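Local atomic coordinates of dihydrodipicolinate synthase (Bacillus anthracis, PDB entry 1XKY), a protein that probably condenses pyruvate with aspartate semialdehyde in the lysine biosynthesis pathway, as a TIM-barrel lyase built as a tetramer. Residues 260-264 / 275-279; 216-221 / 250-255; 202-207 / 228-233. All blocks are in the same frame, centred on the assembly; numbering follows the deposited sequence.

Contact 1 (260-264 / 275-279); sequences PTPVK and GSVRL
Lys-264 reaches from the first turn of helix 261-269 to the chain at 275-279, and its NZ donates to Ser-276 O at 2.8 Å. The C=O...N angle of 158° makes the approach nearly end-on, with the nitrogen tilted 20° from the carbonyl plane. Beyond CG the lysine chain is extended, which lays CD 3.5 Å from Ser-276 O, with Gly-275 O little farther. NZ also forms a salt bridge with Glu-58 and a hydrogen bond to Thr-22 O, so a buried charge is held by three acceptors. A water within hydrogen-bonding distance of both Lys-264 O (2.9 Å) and Gly-275 O (2.8 Å) links the backbones. Packing centres on Val-277, whose side chain meets that of Thr-261 at about a right angle. Its CG1 makes van der Waals contact with Thr-261 OG1 at 3.4 Å, a hydroxyl weakly bonded to Pro-258 O and Leu-282 O, and packs on Lys-264 CD (4.0 Å). Pro-260, after a cis peptide bond, takes the N-cap position, its O receiving Lys-264 N. The contact ties the first turn of helix 261-269 to the irregular chain that follows it, in the C-terminal helical region beyond the TIM barrel.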
loop_
_atom_site.group_PDB
_atom_site.type_symbol
_atom_site.label_atom_id
_atom_site.label_comp_id
_atom_site.label_asym_id
_atom_site.label_seq_id
_atom_site.Cartn_x
_atom_site.Cartn_y
_atom_site.Cartn_z
ATOM N N PRO A 260 -21.603 6.503 8.071
ATOM C CA PRO A 260 -22.207 5.735 9.163
ATOM C C PRO A 260 -23.468 5.006 8.712
ATOM O O PRO A 260 -24.291 4.623 9.544
ATOM C CB PRO A 260 -22.563 6.813 10.187
ATOM C CG PRO A 260 -22.793 8.035 9.371
ATOM C CD PRO A 260 -21.835 7.950 8.216
ATOM N N THR A 261 -23.614 4.820 7.404
ATOM C CA THR A 261 -24.914 4.532 6.811
ATOM C C THR A 261 -25.434 3.168 7.254
ATOM O O THR A 261 -26.627 3.000 7.506
ATOM C CB THR A 261 -24.834 4.595 5.275
ATOM O OG1 THR A 261 -24.479 5.923 4.866
ATOM C CG2 THR A 261 -26.211 4.397 4.660
ATOM N N PRO A 262 -24.531 2.197 7.345
ATOM C CA PRO A 262 -24.868 0.885 7.909
ATOM C C PRO A 262 -25.316 0.894 9.383
ATOM O O PRO A 262 -26.310 0.244 9.721
ATOM C CB PRO A 262 -23.572 0.077 7.713
ATOM C CG PRO A 262 -22.888 0.746 6.571
ATOM C CD PRO A 262 -23.174 2.203 6.774
ATOM N N VAL A 263 -24.618 1.632 10.245
ATOM C CA VAL A 263 -24.989 1.674 11.664
ATOM C C VAL A 263 -26.329 2.385 11.894
ATOM O O VAL A 263 -27.141 1.920 12.701
ATOM C CB VAL A 263 -23.839 2.223 12.580
ATOM C CG1 VAL A 263 -23.633 3.711 12.416
ATOM C CG2 VAL A 263 -24.118 1.867 14.047
ATOM N N LYS A 264 -26.583 3.467 11.153
ATOM C CA LYS A 264 -27.901 4.111 11.160
ATOM C C LYS A 264 -29.019 3.158 10.749
ATOM O O LYS A 264 -30.079 3.150 11.356
ATOM C CB LYS A 264 -27.938 5.334 10.236
ATOM C CG LYS A 264 -27.226 6.540 10.783
ATOM C CD LYS A 264 -27.668 7.807 10.068
ATOM C CE LYS A 264 -27.354 9.031 10.884
ATOM N NZ LYS A 264 -27.671 10.289 10.153
ATOM N N GLY A 275 -33.020 8.024 11.047
ATOM C CA GLY A 275 -33.098 8.601 9.707
ATOM C C GLY A 275 -31.989 8.163 8.771
ATOM O O GLY A 275 -31.296 7.169 9.019
ATOM N N SER A 276 -31.818 8.937 7.705
ATOM C CA SER A 276 -30.872 8.624 6.654
ATOM C C SER A 276 -29.599 9.474 6.763
ATOM O O SER A 276 -29.258 9.939 7.850
ATOM C CB SER A 276 -31.544 8.816 5.303
ATOM O OG SER A 276 -30.836 8.113 4.312
ATOM N N VAL A 277 -28.917 9.661 5.631
ATOM C CA VAL A 277 -27.632 10.347 5.564
ATOM C C VAL A 277 -27.675 11.457 4.532
ATOM O O VAL A 277 -28.571 11.500 3.685
ATOM C CB VAL A 277 -26.467 9.381 5.210
ATOM C CG1 VAL A 277 -26.137 8.479 6.394
ATOM C CG2 VAL A 277 -26.780 8.566 3.933
ATOM N N ARG A 278 -26.702 12.361 4.612
ATOM C CA ARG A 278 -26.624 13.481 3.671
ATOM C C ARG A 278 -25.585 13.212 2.603
ATOM O O ARG A 278 -24.526 12.667 2.893
ATOM C CB ARG A 278 -26.274 14.771 4.400
ATOM C CG ARG A 278 -27.330 15.211 5.378
ATOM C CD ARG A 278 -26.986 16.540 5.972
ATOM N NE ARG A 278 -27.958 16.973 6.967
ATOM C CZ ARG A 278 -27.827 18.076 7.700
ATOM N NH1 ARG A 278 -26.759 18.847 7.559
ATOM N NH2 ARG A 278 -28.760 18.411 8.585
ATOM N N LEU A 279 -25.901 13.611 1.375
ATOM C CA LEU A 279 -24.971 13.527 0.252
ATOM C C LEU A 279 -23.627 14.191 0.599
ATOM O O LEU A 279 -23.610 15.251 1.226
ATOM C CB LEU A 279 -25.592 14.168 -0.998
ATOM C CG LEU A 279 -26.633 13.345 -1.771
ATOM C CD1 LEU A 279 -27.426 14.224 -2.733
ATOM C CD2 LEU A 279 -25.962 12.208 -2.532
HETATM O O HOH W 1 -32.020 5.217 10.904
#

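Contact 2 (216-221 / 250-255); sequences VASHVI and VTDSLF
Val-250, near the end of helix 237-253, points at the start of helix 218-234. Its CB already touches Ile-221 CD1 at 3.9 Å. With CG1 anti to the backbone N (chi1 167°), this methyl is the tip that touches two residues, 3.9 Å from Val-220 CG2 and equally far from Ile-221 CD1. The isoleucine comes at Val-250 tip to tip, whereas Val-220 approaches at a slant. One turn further along, Leu-254 puts CD2 against the backbone of Ala-217, 4.0 Å from its CA, and lies more loosely against Val-220 CG2. The two backbones come closest at Ala-217 and Thr-251, where the small methyl allows the CA atoms to within 5.7 Å. Ala-217 CB rests 3.6 Å from Thr-251 OG1, a hydroxyl hydrogen-bonded to Leu-247 O in its own helix. At the far end Val-216 CG2 meets Phe-255 CZ obliquely at 4.1 Å. No hydrogen bond crosses the contact. Ala-217 O instead accepts from both Val-220 N and Ile-221 N as its helix begins, and Ser-253 OG turns back to Val-250 O at 2.7 Å. The contact thus joins the turn leaving barrel strand 212-215, where Asp-199 receives the N-H groups of Val-216 and Ala-217, and the start of helix 218-234 to the first helix of the C-terminal region; Val-263 and Ala-266 of helix 261-269 and Leu-292 and Met-296 of helix 286-297 pack beside it.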
loop_
_atom_site.group_PDB
_atom_site.type_symbol
_atom_site.label_atom_id
_atom_site.label_comp_id
_atom_site.label_asym_id
_atom_site.label_seq_id
_atom_site.Cartn_x
_atom_site.Cartn_y
_atom_site.Cartn_z
ATOM N N VAL A 216 -17.987 2.495 17.216
ATOM C CA VAL A 216 -19.187 2.563 16.415
ATOM C C VAL A 216 -20.166 1.421 16.717
ATOM O O VAL A 216 -21.354 1.634 16.813
ATOM C CB VAL A 216 -18.832 2.613 14.916
ATOM C CG1 VAL A 216 -20.030 2.413 14.054
ATOM C CG2 VAL A 216 -18.134 3.916 14.591
ATOM N N ALA A 217 -19.630 0.221 16.868
ATOM C CA ALA A 217 -20.427 -0.985 17.165
ATOM C C ALA A 217 -21.241 -0.911 18.454
ATOM O O ALA A 217 -22.263 -1.585 18.587
ATOM C CB ALA A 217 -19.528 -2.212 17.203
ATOM N N SER A 218 -20.771 -0.107 19.402
ATOM C CA SER A 218 -21.482 0.146 20.653
ATOM C C SER A 218 -22.915 0.663 20.461
ATOM O O SER A 218 -23.716 0.576 21.377
ATOM C CB SER A 218 -20.694 1.155 21.484
ATOM O OG SER A 218 -20.544 2.352 20.751
ATOM N N HIS A 219 -23.227 1.220 19.287
ATOM C CA HIS A 219 -24.615 1.555 18.940
ATOM C C HIS A 219 -25.549 0.335 18.957
ATOM O O HIS A 219 -26.738 0.488 19.214
ATOM C CB HIS A 219 -24.712 2.187 17.550
ATOM C CG HIS A 219 -24.176 3.582 17.460
ATOM N ND1 HIS A 219 -24.964 4.691 17.668
ATOM C CD2 HIS A 219 -22.953 4.051 17.112
ATOM C CE1 HIS A 219 -24.242 5.783 17.486
ATOM N NE2 HIS A 219 -23.018 5.422 17.145
ATOM N N VAL A 220 -25.023 -0.852 18.647
ATOM C CA VAL A 220 -25.839 -2.063 18.560
ATOM C C VAL A 220 -25.441 -3.196 19.510
ATOM O O VAL A 220 -26.292 -4.000 19.881
ATOM C CB VAL A 220 -25.918 -2.622 17.107
ATOM C CG1 VAL A 220 -26.711 -1.666 16.221
ATOM C CG2 VAL A 220 -24.521 -2.895 16.523
ATOM N N ILE A 221 -24.171 -3.268 19.903
ATOM C CA ILE A 221 -23.731 -4.332 20.810
ATOM C C ILE A 221 -22.919 -3.791 21.989
ATOM O O ILE A 221 -21.971 -4.418 22.435
ATOM C CB ILE A 221 -22.946 -5.437 20.059
ATOM C CG1 ILE A 221 -21.817 -4.822 19.220
ATOM C CG2 ILE A 221 -23.901 -6.267 19.185
ATOM C CD1 ILE A 221 -20.717 -5.818 18.835
ATOM N N VAL A 250 -19.584 -8.198 13.729
ATOM C CA VAL A 250 -20.565 -7.115 13.691
ATOM C C VAL A 250 -19.957 -5.833 13.110
ATOM O O VAL A 250 -20.565 -5.171 12.253
ATOM C CB VAL A 250 -21.172 -6.872 15.095
ATOM C CG1 VAL A 250 -21.962 -5.552 15.154
ATOM C CG2 VAL A 250 -22.057 -8.059 15.482
ATOM N N THR A 251 -18.753 -5.499 13.557
ATOM C CA THR A 251 -18.081 -4.292 13.094
ATOM C C THR A 251 -17.819 -4.318 11.592
ATOM O O THR A 251 -18.115 -3.348 10.896
ATOM C CB THR A 251 -16.770 -4.042 13.859
ATOM O OG1 THR A 251 -17.069 -3.901 15.253
ATOM C CG2 THR A 251 -16.115 -2.766 13.371
ATOM N N ASP A 252 -17.293 -5.430 11.091
ATOM C CA ASP A 252 -17.050 -5.570 9.653
ATOM C C ASP A 252 -18.309 -5.269 8.826
ATOM O O ASP A 252 -18.231 -4.597 7.795
ATOM C CB ASP A 252 -16.519 -6.971 9.319
ATOM C CG ASP A 252 -15.065 -7.162 9.716
ATOM O OD1 ASP A 252 -14.384 -6.165 10.066
ATOM O OD2 ASP A 252 -14.596 -8.323 9.677
ATOM N N SER A 253 -19.460 -5.746 9.297
ATOM C CA SER A 253 -20.722 -5.589 8.567
ATOM C C SER A 253 -21.193 -4.131 8.529
ATOM O O SER A 253 -21.947 -3.742 7.635
ATOM C CB SER A 253 -21.811 -6.486 9.165
ATOM O OG SER A 253 -22.374 -5.924 10.336
ATOM N N LEU A 254 -20.731 -3.343 9.504
ATOM C CA LEU A 254 -21.068 -1.917 9.636
ATOM C C LEU A 254 -20.202 -0.992 8.757
ATOM O O LEU A 254 -20.457 0.216 8.671
ATOM C CB LEU A 254 -20.939 -1.501 11.109
ATOM C CG LEU A 254 -22.150 -1.441 12.059
ATOM C CD1 LEU A 254 -23.394 -2.146 11.576
ATOM C CD2 LEU A 254 -21.730 -1.902 13.461
ATOM N N PHE A 255 -19.183 -1.557 8.111
ATOM C CA PHE A 255 -18.304 -0.793 7.230
ATOM C C PHE A 255 -18.224 -1.353 5.804
ATOM O O PHE A 255 -17.293 -1.020 5.064
ATOM C CB PHE A 255 -16.904 -0.707 7.852
ATOM C CG PHE A 255 -16.839 0.154 9.085
ATOM C CD1 PHE A 255 -16.534 1.505 8.988
ATOM C CD2 PHE A 255 -17.069 -0.391 10.343
ATOM C CE1 PHE A 255 -16.469 2.308 10.125
ATOM C CE2 PHE A 255 -17.008 0.399 11.494
ATOM C CZ PHE A 255 -16.705 1.757 11.383
#

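Contact 3 (202-207 / 228-233); sequences TLPAMA and MIAAFQ
Phe-232 and Leu-203 slide past each other in opposite directions where segments 202-207 and 228-233 of two helices in the TIM barrel's outer layer run the same way at a crossing angle of -33°, their axes 11.0 Å apart at closest. Phe-232 swings its ring away from its own N-H (chi1 -174°), which turns it toward helix 202-207. Leu-203 CG lies obliquely by the ring, 3.7 Å from Phe-232 CD1, and Leu-203 CD1 is as close to Phe-232 CG. Met-206 passes Ile-229 at about a right angle; its bend at chi3 (77°) brings CE to 3.8 Å from Ile-229 CG2 and near the amide NE2 of Gln-233. Met-228 is likewise bent, and its CE touches both Leu-203 CD1 (3.8 Å) and Thr-202 CG2 (3.9 Å), while Leu-243 and His-244 of helix 237-253 touch the same methionine. No hydrogen bond crosses between the segments. The contact also borders another subunit: Phe-237 of that chain meets the Phe-232 ring, and Gln-241 of that chain bonds Ala-207 O. At the outer end of the ring, Ala-207 CA comes to the edge of Phe-232, near its plane, 3.7 Å from CZ.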
loop_
_atom_site.group_PDB
_atom_site.type_symbol
_atom_site.label_atom_id
_atom_site.label_comp_id
_atom_site.label_asym_id
_atom_site.label_seq_id
_atom_site.Cartn_x
_atom_site.Cartn_y
_atom_site.Cartn_z
ATOM N N THR A 202 -10.217 -3.464 19.919
ATOM C CA THR A 202 -10.416 -3.133 21.340
ATOM C C THR A 202 -9.589 -4.044 22.260
ATOM O O THR A 202 -8.785 -3.567 23.076
ATOM C CB THR A 202 -11.900 -3.231 21.743
ATOM O OG1 THR A 202 -12.688 -2.349 20.929
ATOM C CG2 THR A 202 -12.085 -2.877 23.217
ATOM N N LEU A 203 -9.778 -5.352 22.106
ATOM C CA LEU A 203 -9.136 -6.332 22.985
ATOM C C LEU A 203 -7.597 -6.344 22.876
ATOM O O LEU A 203 -6.916 -6.171 23.881
ATOM C CB LEU A 203 -9.739 -7.736 22.784
ATOM C CG LEU A 203 -10.135 -8.444 24.081
ATOM C CD1 LEU A 203 -11.051 -7.556 24.946
ATOM C CD2 LEU A 203 -10.804 -9.787 23.800
ATOM N N PRO A 204 -7.045 -6.529 21.660
ATOM C CA PRO A 204 -5.586 -6.461 21.540
ATOM C C PRO A 204 -4.975 -5.100 21.915
ATOM O O PRO A 204 -3.860 -5.058 22.423
ATOM C CB PRO A 204 -5.330 -6.804 20.062
ATOM C CG PRO A 204 -6.616 -6.545 19.364
ATOM C CD PRO A 204 -7.690 -6.842 20.371
ATOM N N ALA A 205 -5.695 -4.006 21.677
ATOM C CA ALA A 205 -5.229 -2.683 22.103
ATOM C C ALA A 205 -5.188 -2.566 23.638
ATOM O O ALA A 205 -4.219 -2.077 24.210
ATOM C CB ALA A 205 -6.103 -1.591 21.513
ATOM N N MET A 206 -6.247 -3.018 24.294
ATOM C CA MET A 206 -6.277 -3.044 25.750
ATOM C C MET A 206 -5.202 -3.985 26.326
ATOM O O MET A 206 -4.593 -3.673 27.347
ATOM C CB MET A 206 -7.682 -3.392 26.251
ATOM C CG MET A 206 -8.671 -2.254 25.992
ATOM S SD MET A 206 -10.310 -2.543 26.656
ATOM C CE MET A 206 -10.018 -2.199 28.385
ATOM N N ALA A 207 -4.926 -5.093 25.640
ATOM C CA ALA A 207 -3.872 -6.013 26.074
ATOM C C ALA A 207 -2.508 -5.341 26.191
ATOM O O ALA A 207 -1.740 -5.679 27.087
ATOM C CB ALA A 207 -3.790 -7.221 25.157
ATOM N N MET A 228 -17.509 -8.130 27.366
ATOM C CA MET A 228 -16.208 -8.499 26.815
ATOM C C MET A 228 -15.061 -7.875 27.607
ATOM O O MET A 228 -14.106 -8.563 27.977
ATOM C CB MET A 228 -16.109 -8.083 25.338
ATOM C CG MET A 228 -14.855 -8.592 24.647
ATOM S SD MET A 228 -14.556 -7.836 23.047
ATOM C CE MET A 228 -14.274 -6.113 23.463
ATOM N N ILE A 229 -15.165 -6.575 27.865
ATOM C CA ILE A 229 -14.132 -5.841 28.588
ATOM C C ILE A 229 -14.042 -6.279 30.053
ATOM O O ILE A 229 -12.946 -6.397 30.590
ATOM C CB ILE A 229 -14.352 -4.307 28.478
ATOM C CG1 ILE A 229 -14.103 -3.854 27.035
ATOM C CG2 ILE A 229 -13.450 -3.536 29.463
ATOM C CD1 ILE A 229 -14.448 -2.418 26.771
ATOM N N ALA A 230 -15.187 -6.527 30.688
ATOM C CA ALA A 230 -15.211 -7.018 32.071
ATOM C C ALA A 230 -14.541 -8.400 32.169
ATOM O O ALA A 230 -13.727 -8.645 33.060
ATOM C CB ALA A 230 -16.630 -7.085 32.576
ATOM N N ALA A 231 -14.885 -9.286 31.241
ATOM C CA ALA A 231 -14.268 -10.606 31.157
ATOM C C ALA A 231 -12.762 -10.509 30.925
ATOM O O ALA A 231 -11.974 -11.205 31.574
ATOM C CB ALA A 231 -14.917 -11.419 30.059
ATOM N N PHE A 232 -12.365 -9.654 29.988
ATOM C CA PHE A 232 -10.952 -9.443 29.704
ATOM C C PHE A 232 -10.195 -8.938 30.926
ATOM O O PHE A 232 -9.183 -9.512 31.315
ATOM C CB PHE A 232 -10.764 -8.449 28.562
ATOM C CG PHE A 232 -9.335 -8.308 28.146
ATOM C CD1 PHE A 232 -8.724 -9.306 27.394
ATOM C CD2 PHE A 232 -8.585 -7.219 28.546
ATOM C CE1 PHE A 232 -7.393 -9.194 27.019
ATOM C CE2 PHE A 232 -7.252 -7.104 28.178
ATOM C CZ PHE A 232 -6.659 -8.095 27.419
ATOM N N GLN A 233 -10.692 -7.862 31.527
ATOM C CA GLN A 233 -10.057 -7.251 32.694
ATOM C C GLN A 233 -10.003 -8.221 33.873
ATOM O O GLN A 233 -9.077 -8.171 34.673
ATOM C CB GLN A 233 -10.772 -5.945 33.086
ATOM C CG GLN A 233 -10.465 -4.772 32.142
ATOM C CD GLN A 233 -11.205 -3.486 32.495
ATOM O OE1 GLN A 233 -12.340 -3.509 32.977
ATOM N NE2 GLN A 233 -10.560 -2.353 32.254
#

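Contacts 2 and 3 are largely buried and mainly apolar, without a hydrogen bond across either, and share helix 218-234: contact 2 uses its start, beside the barrel strand, and contact 3 its later turns, at an interface with another subunit. Their centres are about 17 Å apart and they do not touch. Contact 1, partly buried, differs in chemistry, combining a lysine bond, carbonyl oxygens and a water with packing on one valine. It touches contact 2 through Pro-262 CG on Leu-254 O and Val-263 CG2 on His-219 CB, as helix 261-269 follows helix 237-253. Contacts 1 and 3 lie about 29 Å apart between centres, one among the C-terminal helices, the other in the barrel's helical layer.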